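Local coordinates for putative phosphomannomutase (Thermus thermophilus, PDB 1TUO), which probably shifts a phosphoryl group between positions on a phosphorylated sugar, as a magnesium-dependent member of the phosphohexose mutase family, at residues A[42-47]-A[73-78]; A[30-35]-A[65-70]. All blocks are in the same frame, centred on the assembly; numbering follows the deposited sequence.

Contact 1. Residues A[42-47]-A[73-78]; sequences HLLERG and AGMGLK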
loop_
_atom_site.group_PDB
_atom_site.type_symbol
_atom_site.label_atom_id
_atom_site.label_comp_id
_atom_site.label_asym_id
_atom_site.label_seq_id
_atom_site.Cartn_x
_atom_site.Cartn_y
_atom_site.Cartn_z
ATOM N N HIS A 42 24.324 -3.132 11.050
ATOM C CA HIS A 42 23.208 -2.956 11.964
ATOM C C HIS A 42 22.661 -4.299 12.446
ATOM O O HIS A 42 22.413 -4.494 13.641
ATOM C CB HIS A 42 22.086 -2.177 11.281
ATOM C CG HIS A 42 20.798 -2.189 12.039
ATOM N ND1 HIS A 42 20.636 -1.536 13.242
ATOM C CD2 HIS A 42 19.601 -2.749 11.751
ATOM C CE1 HIS A 42 19.393 -1.694 13.663
ATOM N NE2 HIS A 42 18.744 -2.428 12.776
ATOM N N LEU A 43 22.476 -5.226 11.517
ATOM C CA LEU A 43 21.939 -6.535 11.867
ATOM C C LEU A 43 22.907 -7.378 12.688
ATOM O O LEU A 43 22.491 -8.074 13.615
ATOM C CB LEU A 43 21.411 -7.336 10.662
ATOM C CG LEU A 43 20.105 -7.064 9.912
ATOM C CD1 LEU A 43 19.890 -7.936 8.673
ATOM C CD2 LEU A 43 18.780 -7.069 10.675
ATOM N N LEU A 44 24.190 -7.325 12.349
ATOM C CA LEU A 44 25.188 -8.101 13.081
ATOM C C LEU A 44 25.245 -7.630 14.531
ATOM O O LEU A 44 25.428 -8.433 15.450
ATOM C CB LEU A 44 26.564 -7.944 12.425
ATOM C CG LEU A 44 26.764 -8.652 11.082
ATOM C CD1 LEU A 44 28.080 -8.202 10.474
ATOM C CD2 LEU A 44 26.767 -10.162 11.283
ATOM N N GLU A 45 25.078 -6.327 14.727
ATOM C CA GLU A 45 25.108 -5.733 16.063
ATOM C C GLU A 45 23.947 -6.243 16.913
ATOM O O GLU A 45 24.004 -6.206 18.142
ATOM C CB GLU A 45 25.048 -4.202 15.948
ATOM C CG GLU A 45 25.282 -3.430 17.251
ATOM C CD GLU A 45 24.094 -3.475 18.196
ATOM O OE1 GLU A 45 22.971 -3.155 17.751
ATOM O OE2 GLU A 45 24.282 -3.820 19.385
ATOM N N ARG A 46 22.896 -6.723 16.258
ATOM C CA ARG A 46 21.732 -7.230 16.974
ATOM C C ARG A 46 21.665 -8.754 17.007
ATOM O O ARG A 46 20.631 -9.322 17.352
ATOM C CB ARG A 46 20.442 -6.683 16.358
ATOM C CG ARG A 46 20.219 -5.196 16.559
ATOM C CD ARG A 46 18.814 -4.824 16.116
ATOM N NE ARG A 46 18.519 -3.408 16.311
ATOM C CZ ARG A 46 17.190 -3.371 16.103
ATOM N NH1 ARG A 46 16.857 -4.460 15.433
ATOM N NH2 ARG A 46 16.331 -2.351 16.195
ATOM N N GLY A 47 22.756 -9.417 16.642
ATOM C CA GLY A 47 22.766 -10.870 16.672
ATOM C C GLY A 47 22.738 -11.558 15.321
ATOM O O GLY A 47 22.656 -12.782 15.249
ATOM N N ALA A 73 25.331 -11.562 2.546
ATOM C CA ALA A 73 25.820 -12.922 2.760
ATOM C C ALA A 73 27.325 -12.904 3.038
ATOM O O ALA A 73 27.823 -13.660 3.878
ATOM C CB ALA A 73 25.514 -13.788 1.531
ATOM N N GLY A 74 28.042 -12.039 2.328
ATOM C CA GLY A 74 29.479 -11.927 2.522
ATOM C C GLY A 74 29.843 -11.355 3.884
ATOM O O GLY A 74 30.970 -11.524 4.354
ATOM N N MET A 75 28.892 -10.673 4.521
ATOM C CA MET A 75 29.131 -10.086 5.836
ATOM C C MET A 75 28.824 -11.064 6.966
ATOM O O MET A 75 29.135 -10.788 8.119
ATOM C CB MET A 75 28.289 -8.822 6.019
ATOM C CG MET A 75 28.740 -7.656 5.158
ATOM S SD MET A 75 27.723 -6.201 5.423
ATOM C CE MET A 75 28.258 -5.701 7.085
ATOM N N GLY A 76 28.200 -12.193 6.640
ATOM C CA GLY A 76 27.892 -13.174 7.671
ATOM C C GLY A 76 26.418 -13.445 7.918
ATOM O O GLY A 76 26.068 -14.316 8.720
ATOM N N LEU A 77 25.543 -12.698 7.256
ATOM C CA LEU A 77 24.113 -12.919 7.421
ATOM C C LEU A 77 23.692 -14.082 6.538
ATOM O O LEU A 77 24.286 -14.311 5.484
ATOM C CB LEU A 77 23.309 -11.679 7.000
ATOM C CG LEU A 77 23.362 -10.404 7.846
ATOM C CD1 LEU A 77 23.026 -10.747 9.291
ATOM C CD2 LEU A 77 24.726 -9.768 7.758
ATOM N N LYS A 78 22.687 -14.839 6.970
ATOM C CA LYS A 78 22.194 -15.919 6.126
ATOM C C LYS A 78 21.215 -15.178 5.225
ATOM O O LYS A 78 20.430 -14.370 5.709
ATOM C CB LYS A 78 21.452 -16.973 6.946
ATOM C CG LYS A 78 20.985 -18.159 6.111
ATOM C CD LYS A 78 20.372 -19.246 6.978
ATOM C CE LYS A 78 20.086 -20.497 6.163
ATOM N NZ LYS A 78 19.607 -21.616 7.023
#
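Met-75 and Leu-77 meet Leu-43 and Leu-44 where helices 29-45 and 61-75 both end in Schellman motifs, on one side of the alpha/beta/alpha domain I sheet. Just before the glycine that ends the helix, Met-75 turns its carbonyl O to the isobutyl end of Leu-44, whose CD1 lies 3.7 Å from Met-75 O with CD2 only slightly farther off. In the Met-75 thioether a turn about the CG-SD bond (chi3 71°) leaves CE 4.2 Å from Leu-44 CD1; the same side chain also touches Glu-37 and Arg-41 farther back on helix 29-45. Gly-76 follows at positive phi and closes the turn through its N, 3.2 Å from Ala-73 O. Gly-47 has the matching place at the end of the first helix. Leu-77 then points toward the end of helix 29-45 and rests on Val-51 of strand 50-55, as Leu-43 does. Lys-78 starts the next strand through backbone hydrogen bonds to Gly-49 and Val-51. No hydrogen bond links the two segments. The two methyls of Leu-77 divide the work: CD2 stands 4.1 Å from Leu-44 CG, and CD1 reaches Leu-43 CB at 4.0 Å.

Contact 2. Residues A[30-35]-A[65-70]; sequences ATLHRL and ARALSG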
loop_
_atom_site.group_PDB
_atom_site.type_symbol
_atom_site.label_atom_id
_atom_site.label_comp_id
_atom_site.label_asym_id
_atom_site.label_seq_id
_atom_site.Cartn_x
_atom_site.Cartn_y
_atom_site.Cartn_z
ATOM N N ALA A 30 26.948 1.631 -6.438
ATOM C CA ALA A 30 27.865 2.138 -5.419
ATOM C C ALA A 30 27.078 2.519 -4.164
ATOM O O ALA A 30 27.492 2.201 -3.044
ATOM C CB ALA A 30 28.618 3.349 -5.950
ATOM N N THR A 31 25.951 3.204 -4.349
ATOM C CA THR A 31 25.148 3.595 -3.194
ATOM C C THR A 31 24.468 2.391 -2.535
ATOM O O THR A 31 24.266 2.331 -1.328
ATOM C CB THR A 31 24.084 4.579 -3.674
ATOM O OG1 THR A 31 24.692 5.856 -3.893
ATOM C CG2 THR A 31 22.987 4.719 -2.614
ATOM N N LEU A 32 24.063 1.435 -3.394
ATOM C CA LEU A 32 23.458 0.204 -2.899
ATOM C C LEU A 32 24.413 -0.559 -1.965
ATOM O O LEU A 32 24.028 -1.085 -0.934
ATOM C CB LEU A 32 23.096 -0.658 -4.113
ATOM C CG LEU A 32 22.306 -1.918 -3.756
ATOM C CD1 LEU A 32 23.209 -3.071 -3.306
ATOM C CD2 LEU A 32 21.290 -1.702 -2.632
ATOM N N HIS A 33 25.696 -0.642 -2.379
ATOM C CA HIS A 33 26.673 -1.349 -1.552
ATOM C C HIS A 33 26.972 -0.602 -0.246
ATOM O O HIS A 33 27.254 -1.187 0.791
ATOM C CB HIS A 33 27.960 -1.515 -2.367
ATOM C CG HIS A 33 27.855 -2.744 -3.236
ATOM N ND1 HIS A 33 27.732 -3.995 -2.736
ATOM C CD2 HIS A 33 27.807 -2.823 -4.637
ATOM C CE1 HIS A 33 27.611 -4.806 -3.801
ATOM N NE2 HIS A 33 27.652 -4.135 -4.955
ATOM N N ARG A 34 26.888 0.726 -0.250
ATOM C CA ARG A 34 27.103 1.483 0.974
ATOM C C ARG A 34 25.925 1.197 1.905
ATOM O O ARG A 34 26.095 1.022 3.116
ATOM C CB ARG A 34 27.180 2.981 0.672
ATOM C CG ARG A 34 28.431 3.394 -0.082
ATOM C CD ARG A 34 28.357 4.853 -0.521
ATOM N NE ARG A 34 28.269 5.780 0.603
ATOM C CZ ARG A 34 27.950 7.065 0.488
ATOM N NH1 ARG A 34 27.683 7.578 -0.710
ATOM N NH2 ARG A 34 27.898 7.840 1.567
ATOM N N LEU A 35 24.727 1.128 1.332
ATOM C CA LEU A 35 23.540 0.853 2.136
ATOM C C LEU A 35 23.601 -0.578 2.676
ATOM O O LEU A 35 23.224 -0.828 3.826
ATOM C CB LEU A 35 22.268 1.042 1.306
ATOM C CG LEU A 35 20.939 0.808 2.035
ATOM C CD1 LEU A 35 20.863 1.684 3.282
ATOM C CD2 LEU A 35 19.784 1.120 1.097
ATOM N N ALA A 65 18.965 -6.384 -6.262
ATOM C CA ALA A 65 18.618 -7.340 -5.213
ATOM C C ALA A 65 19.677 -8.438 -5.080
ATOM O O ALA A 65 20.005 -8.866 -3.972
ATOM C CB ALA A 65 17.250 -7.962 -5.499
ATOM N N ARG A 66 20.201 -8.906 -6.205
ATOM C CA ARG A 66 21.226 -9.939 -6.171
ATOM C C ARG A 66 22.490 -9.367 -5.528
ATOM O O ARG A 66 23.160 -10.041 -4.746
ATOM C CB ARG A 66 21.537 -10.438 -7.588
ATOM C CG ARG A 66 20.413 -11.248 -8.232
ATOM C CD ARG A 66 20.910 -12.003 -9.466
ATOM N NE ARG A 66 21.377 -11.107 -10.519
ATOM C CZ ARG A 66 20.591 -10.535 -11.427
ATOM N NH1 ARG A 66 19.285 -10.766 -11.422
ATOM N NH2 ARG A 66 21.112 -9.732 -12.345
ATOM N N ALA A 67 22.795 -8.113 -5.850
ATOM C CA ALA A 67 23.980 -7.448 -5.311
ATOM C C ALA A 67 23.853 -7.278 -3.799
ATOM O O ALA A 67 24.802 -7.524 -3.051
ATOM C CB ALA A 67 24.162 -6.086 -5.977
ATOM N N LEU A 68 22.676 -6.855 -3.351
ATOM C CA LEU A 68 22.444 -6.668 -1.921
ATOM C C LEU A 68 22.519 -8.010 -1.189
ATOM O O LEU A 68 23.108 -8.107 -0.107
ATOM C CB LEU A 68 21.074 -6.015 -1.685
ATOM C CG LEU A 68 20.593 -5.910 -0.234
ATOM C CD1 LEU A 68 21.577 -5.087 0.588
ATOM C CD2 LEU A 68 19.197 -5.281 -0.202
ATOM N N SER A 69 21.928 -9.043 -1.780
ATOM C CA SER A 69 21.922 -10.370 -1.171
ATOM C C SER A 69 23.345 -10.890 -1.002
ATOM O O SER A 69 23.723 -11.376 0.069
ATOM C CB SER A 69 21.102 -11.342 -2.029
ATOM O OG SER A 69 19.740 -10.928 -2.102
ATOM N N GLY A 70 24.136 -10.777 -2.062
ATOM C CA GLY A 70 25.509 -11.242 -2.001
ATOM C C GLY A 70 26.314 -10.491 -0.957
ATOM O O GLY A 70 27.080 -11.096 -0.205
#
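On the helix whose Ala-67 and Leu-68 meet Leu-32 and His-33, the carbonyl O of Ala-65 takes two bonds from one residue. Ser-69 OG donates to Ala-65 O at 2.8 Å and Ser-69 N to the same oxygen at 2.9 Å, the two arriving from opposite faces of the carbonyl plane. The hydroxyl stands tilted 33° from that plane. This bond folds the serine hydroxyl back onto its own helix, so that a buried polar group is satisfied on the side that packs on Val-53, Val-79 and Leu-81 of the sheet.

The contact with the neighbouring helix is apolar and centres on one methyl of Leu-32. With CG extended away from the backbone N (chi1 -173°), Leu-32 sends CD1 across the interface, 4.1 Å from Ala-67 CB and 4.0 Å from Leu-68 CB. The same methyl lies against the main chain, 3.8 Å from Leu-68 N. Ala-67 CB meets a second partner beside Leu-32 CD1, the His-33 ring, whose NE2 is 4.1 Å away. His-33 CE1 lies 4.0 Å from Ala-67 O. The other ring nitrogen, ND1, is hydrogen-bonded to ND1 of His-71, one residue beyond this piece of helix 61-75, a bond that would limit rotation of the imidazole.

On the sheet side, Leu-32 and Leu-35 settle on Val-118 of strand 115-122. The short helical segments approach to 9.6 Å between axes and run in broadly the same direction, crossing at -34°. Neighbouring helices laid side by side along one face of the mixed sheet in this way are characteristic of a layered alpha/beta/alpha domain, here domain I of the phosphohexose mutases.

Contacts 1 and 2 are two stations along the same pair of helices, 29-45 and 61-75, with centres about 14 Å apart. Along the chain the order is 30-35, 42-47, 65-70, 73-78, so the segments alternate: contact 2 joins the start of helix 29-45 to the middle of helix 61-75, contact 1 the C-terminal ends of both. Strand 50-55 runs between the helices in sequence and pairs in parallel with strand 78-82, making 50-55, 61-75 and 78-82 a beta-alpha-beta crossover. Contact 2 is buried, whereas contact 1, farther from the chain's centre, is partly open. Together they follow two neighbouring helices of one layer of domain I, which lie side by side on the same face of its sheet.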